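Suppressor of fused family protein (Neisseria gonorrhoeae, PDB 3K5J) is of unknown function but resembles the N-terminal domain of human Suppressor of fused, consistent with a role in protein binding. Local coordinates at residues 19-24 and 39-44; 50-55 and 72-77. One frame throughout, in Å; residues are numbered along the deposited sequence.

From the N terminus, the chain runs through helix 2-15 into strand 21-24, passes helix 30-34 and returns antiparallel as strand 39-43; contact 1 closes this first loop. Contact 2 opens only afterwards, so the two follow in series, neither enclosing nor crossing the other. It closes a second loop, which runs from strand 52-57 through helix 60-63 and strand 65-71 to the connection before helix 77-91. Strands 39-43 and 52-57 are neighbours in one sheet, and Val43 N lies 2.8 Å from Val53 O, a probable backbone hydrogen bond. The side chain of Gln42 ties the contacts further by reaching polar groups of contact 2.

Contact 1 (19-24 and 39-44); sequences HDIKGF and QVFQVI. With SO4 (sulfate ion), chain C.
Lys22 and Gln42 face each other as a hydrogen-bonded antiparallel pair: Lys22 N donates to Gln42 O, and Gln42 N donates to Lys22 O over 2.8 Å. Ile21 with Val43 and Gly23 with Phe41 are the non-hydrogen-bonded pairs on either side, and Phe24 N continues the ladder to Val40 O. The side chain of Gln42 can be followed outward. Its CB meets the edge of the Phe24 ring, 3.8 Å from Phe24 CE2 and in the ring plane. CG anti to the backbone N (chi1 177°) and an extended chain carry the amide out past this ring. The amide and ring planes are 80° apart. Gln42 OE1 lies 3.8 Å from Lys22 CB, whereas NE2 is hydrogen-bonded outside the pair to Tyr54 OH and Glu74 OE2. On the other face, Ile21 CG2 packs on Phe41 CB (3.9 Å), close to helix 2-15, and Phe41 CD1 comes against Gly23 CA.

Gln39 NE2 donates to Phe24 O (3.1 Å) from above the carbonyl plane, 63° out of it, although the oxygen lies in the amide plane of Gln39. At the other end the His19 ring turns its edge to Ile44 O, which is 3.1 Å from His19 CD2. His19 ND1 donates to O4 of a sulfate ion (2.7 Å), probably from the crystallisation liquor, and NE2 is hydrogen-bonded to Glu50 OE1 in the conformer given. A water bridges Asp20 N and Ile44 O. The arrangement is an antiparallel strand pair at the edge of a mixed sheet, strand 21-24 being a terminal strand, paired with 39-43 alone.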
loop_
_atom_site.group_PDB
_atom_site.type_symbol
_atom_site.label_atom_id
_atom_site.label_comp_id
_atom_site.label_asym_id
_atom_site.label_seq_id
_atom_site.Cartn_x
_atom_site.Cartn_y
_atom_site.Cartn_z
ATOM N N HIS A 19 10.020 -13.586 9.850
ATOM C CA HIS A 19 10.669 -12.414 9.279
ATOM C C HIS A 19 10.889 -11.354 10.344
ATOM O O HIS A 19 10.069 -11.225 11.273
ATOM C CB HIS A 19 9.808 -11.820 8.139
ATOM C CG HIS A 19 9.820 -12.646 6.889
ATOM N ND1 HIS A 19 9.161 -13.858 6.787
ATOM C CD2 HIS A 19 10.446 -12.455 5.704
ATOM C CE1 HIS A 19 9.362 -14.359 5.580
ATOM N NE2 HIS A 19 10.151 -13.541 4.914
ATOM N N ASP A 20 11.986 -10.613 10.214
ATOM C CA ASP A 20 12.245 -9.437 11.024
ATOM C C ASP A 20 11.380 -8.279 10.464
ATOM O O ASP A 20 11.208 -8.157 9.252
ATOM C CB ASP A 20 13.721 -9.062 10.990
ATOM C CG ASP A 20 14.604 -10.154 11.613
ATOM O OD1 ASP A 20 14.200 -10.729 12.659
ATOM O OD2 ASP A 20 15.681 -10.424 11.039
ATOM N N ILE A 21 10.878 -7.461 11.377
ATOM C CA ILE A 21 10.057 -6.309 11.076
ATOM C C ILE A 21 10.609 -5.111 11.829
ATOM O O ILE A 21 10.845 -5.166 13.056
ATOM C CB ILE A 21 8.581 -6.550 11.445
ATOM C CG1 ILE A 21 8.044 -7.814 10.774
ATOM C CG2 ILE A 21 7.724 -5.246 11.159
ATOM C CD1 ILE A 21 6.588 -8.179 11.121
ATOM N N LYS A 22 10.856 -4.028 11.102
ATOM C CA LYS A 22 11.390 -2.778 11.640
ATOM C C LYS A 22 10.292 -1.727 11.655
ATOM O O LYS A 22 9.545 -1.604 10.696
ATOM C CB LYS A 22 12.561 -2.239 10.784
ATOM C CG LYS A 22 13.150 -0.880 11.259
ATOM C CD LYS A 22 14.413 -0.455 10.497
ATOM C CE LYS A 22 15.077 0.766 11.113
ATOM N NZ LYS A 22 16.333 1.151 10.415
ATOM N N GLY A 23 10.221 -0.947 12.719
ATOM C CA GLY A 23 9.282 0.148 12.844
ATOM C C GLY A 23 9.960 1.478 12.717
ATOM O O GLY A 23 11.091 1.675 13.197
ATOM N N PHE A 24 9.231 2.407 12.102
ATOM C CA PHE A 24 9.654 3.794 11.857
ATOM C C PHE A 24 8.652 4.737 12.494
ATOM O O PHE A 24 7.439 4.448 12.589
ATOM C CB PHE A 24 9.726 4.074 10.375
ATOM C CG PHE A 24 10.729 3.209 9.662
ATOM C CD1 PHE A 24 12.061 3.595 9.635
ATOM C CD2 PHE A 24 10.383 2.038 9.083
ATOM C CE1 PHE A 24 12.993 2.821 8.982
ATOM C CE2 PHE A 24 11.350 1.253 8.426
ATOM C CZ PHE A 24 12.620 1.645 8.406
ATOM N N GLN A 39 3.010 5.209 12.394
ATOM C CA GLN A 39 4.201 4.440 12.071
ATOM C C GLN A 39 4.118 3.818 10.678
ATOM O O GLN A 39 3.052 3.677 10.090
ATOM C CB GLN A 39 4.469 3.295 13.058
ATOM C CG GLN A 39 4.825 3.761 14.447
ATOM C CD GLN A 39 5.539 2.714 15.275
ATOM O OE1 GLN A 39 4.955 2.122 16.170
ATOM N NE2 GLN A 39 6.799 2.426 14.909
ATOM N N VAL A 40 5.289 3.439 10.166
ATOM C CA VAL A 40 5.381 2.491 9.051
ATOM C C VAL A 40 6.193 1.310 9.569
ATOM O O VAL A 40 7.208 1.497 10.251
ATOM C CB VAL A 40 6.037 3.125 7.794
ATOM C CG1 VAL A 40 6.405 2.086 6.714
ATOM C CG2 VAL A 40 5.065 4.203 7.240
ATOM N N PHE A 41 5.750 0.123 9.231
ATOM C CA PHE A 41 6.488 -1.122 9.510
ATOM C C PHE A 41 7.027 -1.690 8.215
ATOM O O PHE A 41 6.344 -1.669 7.209
ATOM C CB PHE A 41 5.592 -2.161 10.203
ATOM C CG PHE A 41 5.183 -1.748 11.590
ATOM C CD1 PHE A 41 6.133 -1.689 12.599
ATOM C CD2 PHE A 41 3.859 -1.407 11.892
ATOM C CE1 PHE A 41 5.761 -1.293 13.881
ATOM C CE2 PHE A 41 3.488 -1.025 13.187
ATOM C CZ PHE A 41 4.422 -0.942 14.173
ATOM N N GLN A 42 8.273 -2.167 8.258
ATOM C CA GLN A 42 8.982 -2.756 7.129
ATOM C C GLN A 42 9.239 -4.234 7.433
ATOM O O GLN A 42 9.979 -4.556 8.390
ATOM C CB GLN A 42 10.302 -2.038 6.943
ATOM C CG GLN A 42 11.200 -2.552 5.853
ATOM C CD GLN A 42 12.609 -2.062 6.025
ATOM O OE1 GLN A 42 13.217 -2.293 7.087
ATOM N NE2 GLN A 42 13.161 -1.437 4.994
ATOM N N VAL A 43 8.640 -5.111 6.635
ATOM C CA VAL A 43 8.851 -6.535 6.734
ATOM C C VAL A 43 10.053 -6.850 5.812
ATOM O O VAL A 43 9.983 -6.623 4.598
ATOM C CB VAL A 43 7.615 -7.353 6.339
ATOM C CG1 VAL A 43 7.847 -8.843 6.597
ATOM C CG2 VAL A 43 6.342 -6.840 7.065
ATOM N N ILE A 44 11.122 -7.320 6.415
ATOM C CA ILE A 44 12.398 -7.493 5.744
ATOM C C ILE A 44 12.482 -8.890 5.148
ATOM O O ILE A 44 12.204 -9.881 5.830
ATOM C CB ILE A 44 13.529 -7.282 6.770
ATOM C CG1 ILE A 44 13.497 -5.845 7.291
ATOM C CG2 ILE A 44 14.916 -7.570 6.167
ATOM C CD1 ILE A 44 14.201 -5.657 8.659
HETATM S S SO4 C . 6.959 -16.644 7.262
HETATM O O1 SO4 C . 8.076 -17.275 6.537
HETATM O O2 SO4 C . 5.988 -16.123 6.262
HETATM O O3 SO4 C . 6.329 -17.676 8.099
HETATM O O4 SO4 C . 7.547 -15.587 8.055
HETATM O O HOH W 1 13.618 -10.987 7.835
#

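Contact 2 (50-55 and 72-77); sequences EPWVYV and PFETPE
Trp52 has CG anti to its carbonyl carbon (chi1 -59°), which places the indole beside the 72-77 loop, and its second torsion turns one face to Glu74. Glu74 has CG anti to the backbone N (chi1 -175°), and its extended chain crosses that face. Glu74 CB stands 3.5 Å from the centroid of the six-membered ring of Trp52, almost directly over it, a CH-pi contact. Further along, Glu74 CD lies 3.7 Å from Trp52 CZ3 and from Trp52 CH2, with the carboxylate plane only 17° from that of the ring. The Phe73-Glu74 peptide covers the five-membered part, Phe73 C lying 3.5 Å from Trp52 CD1.

Beside the indole, Tyr54 points its hydroxyl at the same loop, and Thr75 N donates to Tyr54 OH (3.1 Å). Tyr54 also packs against Ile79 and Leu82 of helix 77-91.

Thr75 OG1 accepts from Glu77 N and donates to Glu77 OE1 (2.7 Å), met on the anti side of the carboxylate. The contact thus joins strand 52-57 to a strand-to-helix connection that ends in a threonine capping bond at the entrance to helix 77-91.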
loop_
_atom_site.group_PDB
_atom_site.type_symbol
_atom_site.label_atom_id
_atom_site.label_comp_id
_atom_site.label_asym_id
_atom_site.label_seq_id
_atom_site.Cartn_x
_atom_site.Cartn_y
_atom_site.Cartn_z
ATOM N N GLU A 50 12.636 -12.649 -2.284
ATOM C CA GLU A 50 11.492 -12.137 -1.505
ATOM C C GLU A 50 11.447 -10.623 -1.554
ATOM O O GLU A 50 12.475 -10.010 -1.502
ATOM C CB GLU A 50 11.640 -12.539 -0.037
ATOM C CG GLU A 50 11.354 -14.000 0.171
ATOM C CD GLU A 50 11.618 -14.474 1.582
ATOM O OE1 GLU A 50 11.730 -13.645 2.491
ATOM O OE2 GLU A 50 11.704 -15.688 1.778
ATOM N N PRO A 51 10.242 -10.012 -1.616
ATOM C CA PRO A 51 10.146 -8.565 -1.608
ATOM C C PRO A 51 10.145 -7.970 -0.212
ATOM O O PRO A 51 10.183 -8.694 0.767
ATOM C CB PRO A 51 8.801 -8.317 -2.280
ATOM C CG PRO A 51 7.960 -9.468 -1.823
ATOM C CD PRO A 51 8.933 -10.648 -1.795
ATOM N N TRP A 52 10.129 -6.649 -0.180
ATOM C CA TRP A 52 10.042 -5.850 1.023
ATOM C C TRP A 52 8.592 -5.373 1.132
ATOM O O TRP A 52 8.001 -4.985 0.134
ATOM C CB TRP A 52 10.947 -4.657 0.883
ATOM C CG TRP A 52 12.390 -5.042 0.651
ATOM C CD1 TRP A 52 12.949 -5.581 -0.481
ATOM C CD2 TRP A 52 13.426 -4.938 1.599
ATOM N NE1 TRP A 52 14.285 -5.832 -0.285
ATOM C CE2 TRP A 52 14.607 -5.433 0.991
ATOM C CE3 TRP A 52 13.480 -4.470 2.892
ATOM C CZ2 TRP A 52 15.824 -5.491 1.671
ATOM C CZ3 TRP A 52 14.671 -4.500 3.557
ATOM C CH2 TRP A 52 15.838 -5.003 2.937
ATOM N N VAL A 53 8.022 -5.414 2.323
ATOM C CA VAL A 53 6.677 -4.949 2.520
ATOM C C VAL A 53 6.664 -3.790 3.505
ATOM O O VAL A 53 7.202 -3.884 4.598
ATOM C CB VAL A 53 5.710 -6.056 3.012
ATOM C CG1 VAL A 53 4.260 -5.549 3.062
ATOM C CG2 VAL A 53 5.839 -7.304 2.134
ATOM N N TYR A 54 6.022 -2.685 3.110
ATOM C CA TYR A 54 5.883 -1.485 3.926
ATOM C C TYR A 54 4.415 -1.270 4.271
ATOM O O TYR A 54 3.581 -1.196 3.356
ATOM C CB TYR A 54 6.415 -0.264 3.194
ATOM C CG TYR A 54 7.931 -0.230 2.940
ATOM C CD1 TYR A 54 8.507 -1.007 1.949
ATOM C CD2 TYR A 54 8.761 0.486 3.788
ATOM C CE1 TYR A 54 9.877 -1.008 1.756
ATOM C CE2 TYR A 54 10.136 0.503 3.593
ATOM C CZ TYR A 54 10.686 -0.247 2.563
ATOM O OH TYR A 54 12.067 -0.233 2.400
ATOM N N VAL A 55 4.112 -1.184 5.580
ATOM C CA VAL A 55 2.747 -1.205 6.055
ATOM C C VAL A 55 2.479 0.023 6.947
ATOM O O VAL A 55 3.278 0.335 7.829
ATOM C CB VAL A 55 2.429 -2.492 6.890
ATOM C CG1 VAL A 55 0.919 -2.508 7.271
ATOM C CG2 VAL A 55 2.903 -3.776 6.160
ATOM N N PRO A 72 10.040 -4.368 -4.772
ATOM C CA PRO A 72 11.130 -5.274 -5.174
ATOM C C PRO A 72 12.462 -5.039 -4.468
ATOM O O PRO A 72 13.330 -5.932 -4.449
ATOM C CB PRO A 72 11.222 -5.029 -6.702
ATOM C CG PRO A 72 10.678 -3.709 -6.928
ATOM C CD PRO A 72 9.575 -3.536 -5.899
ATOM N N PHE A 73 12.638 -3.849 -3.938
ATOM C CA PHE A 73 13.853 -3.489 -3.233
ATOM C C PHE A 73 13.534 -2.561 -2.066
ATOM O O PHE A 73 12.458 -1.957 -1.982
ATOM C CB PHE A 73 14.874 -2.847 -4.207
ATOM C CG PHE A 73 14.291 -1.706 -5.056
ATOM C CD1 PHE A 73 14.119 -0.427 -4.530
ATOM C CD2 PHE A 73 13.960 -1.922 -6.379
ATOM C CE1 PHE A 73 13.599 0.625 -5.324
ATOM C CE2 PHE A 73 13.406 -0.887 -7.164
ATOM C CZ PHE A 73 13.266 0.365 -6.657
ATOM N N GLU A 74 14.497 -2.463 -1.149
ATOM C CA GLU A 74 14.417 -1.554 -0.022
ATOM C C GLU A 74 14.534 -0.146 -0.509
ATOM O O GLU A 74 15.461 0.211 -1.282
ATOM C CB GLU A 74 15.574 -1.833 0.943
ATOM C CG GLU A 74 15.532 -1.028 2.194
ATOM C CD GLU A 74 16.625 -1.380 3.188
ATOM O OE1 GLU A 74 17.684 -1.891 2.759
ATOM O OE2 GLU A 74 16.387 -1.156 4.404
ATOM N N THR A 75 13.639 0.708 -0.046
ATOM C CA THR A 75 13.707 2.121 -0.358
ATOM C C THR A 75 12.860 2.940 0.611
ATOM O O THR A 75 11.703 2.615 0.831
ATOM C CB THR A 75 13.276 2.452 -1.787
ATOM O OG1 THR A 75 13.256 3.867 -1.933
ATOM C CG2 THR A 75 11.960 1.845 -2.192
ATOM N N PRO A 76 13.403 4.047 1.119
ATOM C CA PRO A 76 12.628 4.921 1.969
ATOM C C PRO A 76 11.536 5.679 1.216
ATOM O O PRO A 76 10.676 6.331 1.837
ATOM C CB PRO A 76 13.684 5.873 2.541
ATOM C CG PRO A 76 14.680 5.917 1.524
ATOM C CD PRO A 76 14.784 4.525 1.001
ATOM N N GLU A 77 11.505 5.573 -0.101
ATOM C CA GLU A 77 10.418 6.159 -0.861
ATOM C C GLU A 77 9.049 5.743 -0.303
ATOM O O GLU A 77 8.096 6.535 -0.290
ATOM C CB GLU A 77 10.539 5.786 -2.344
ATOM C CG GLU A 77 11.723 6.478 -3.039
ATOM C CD GLU A 77 12.077 5.822 -4.371
ATOM O OE1 GLU A 77 12.478 4.631 -4.350
ATOM O OE2 GLU A 77 11.949 6.512 -5.410
#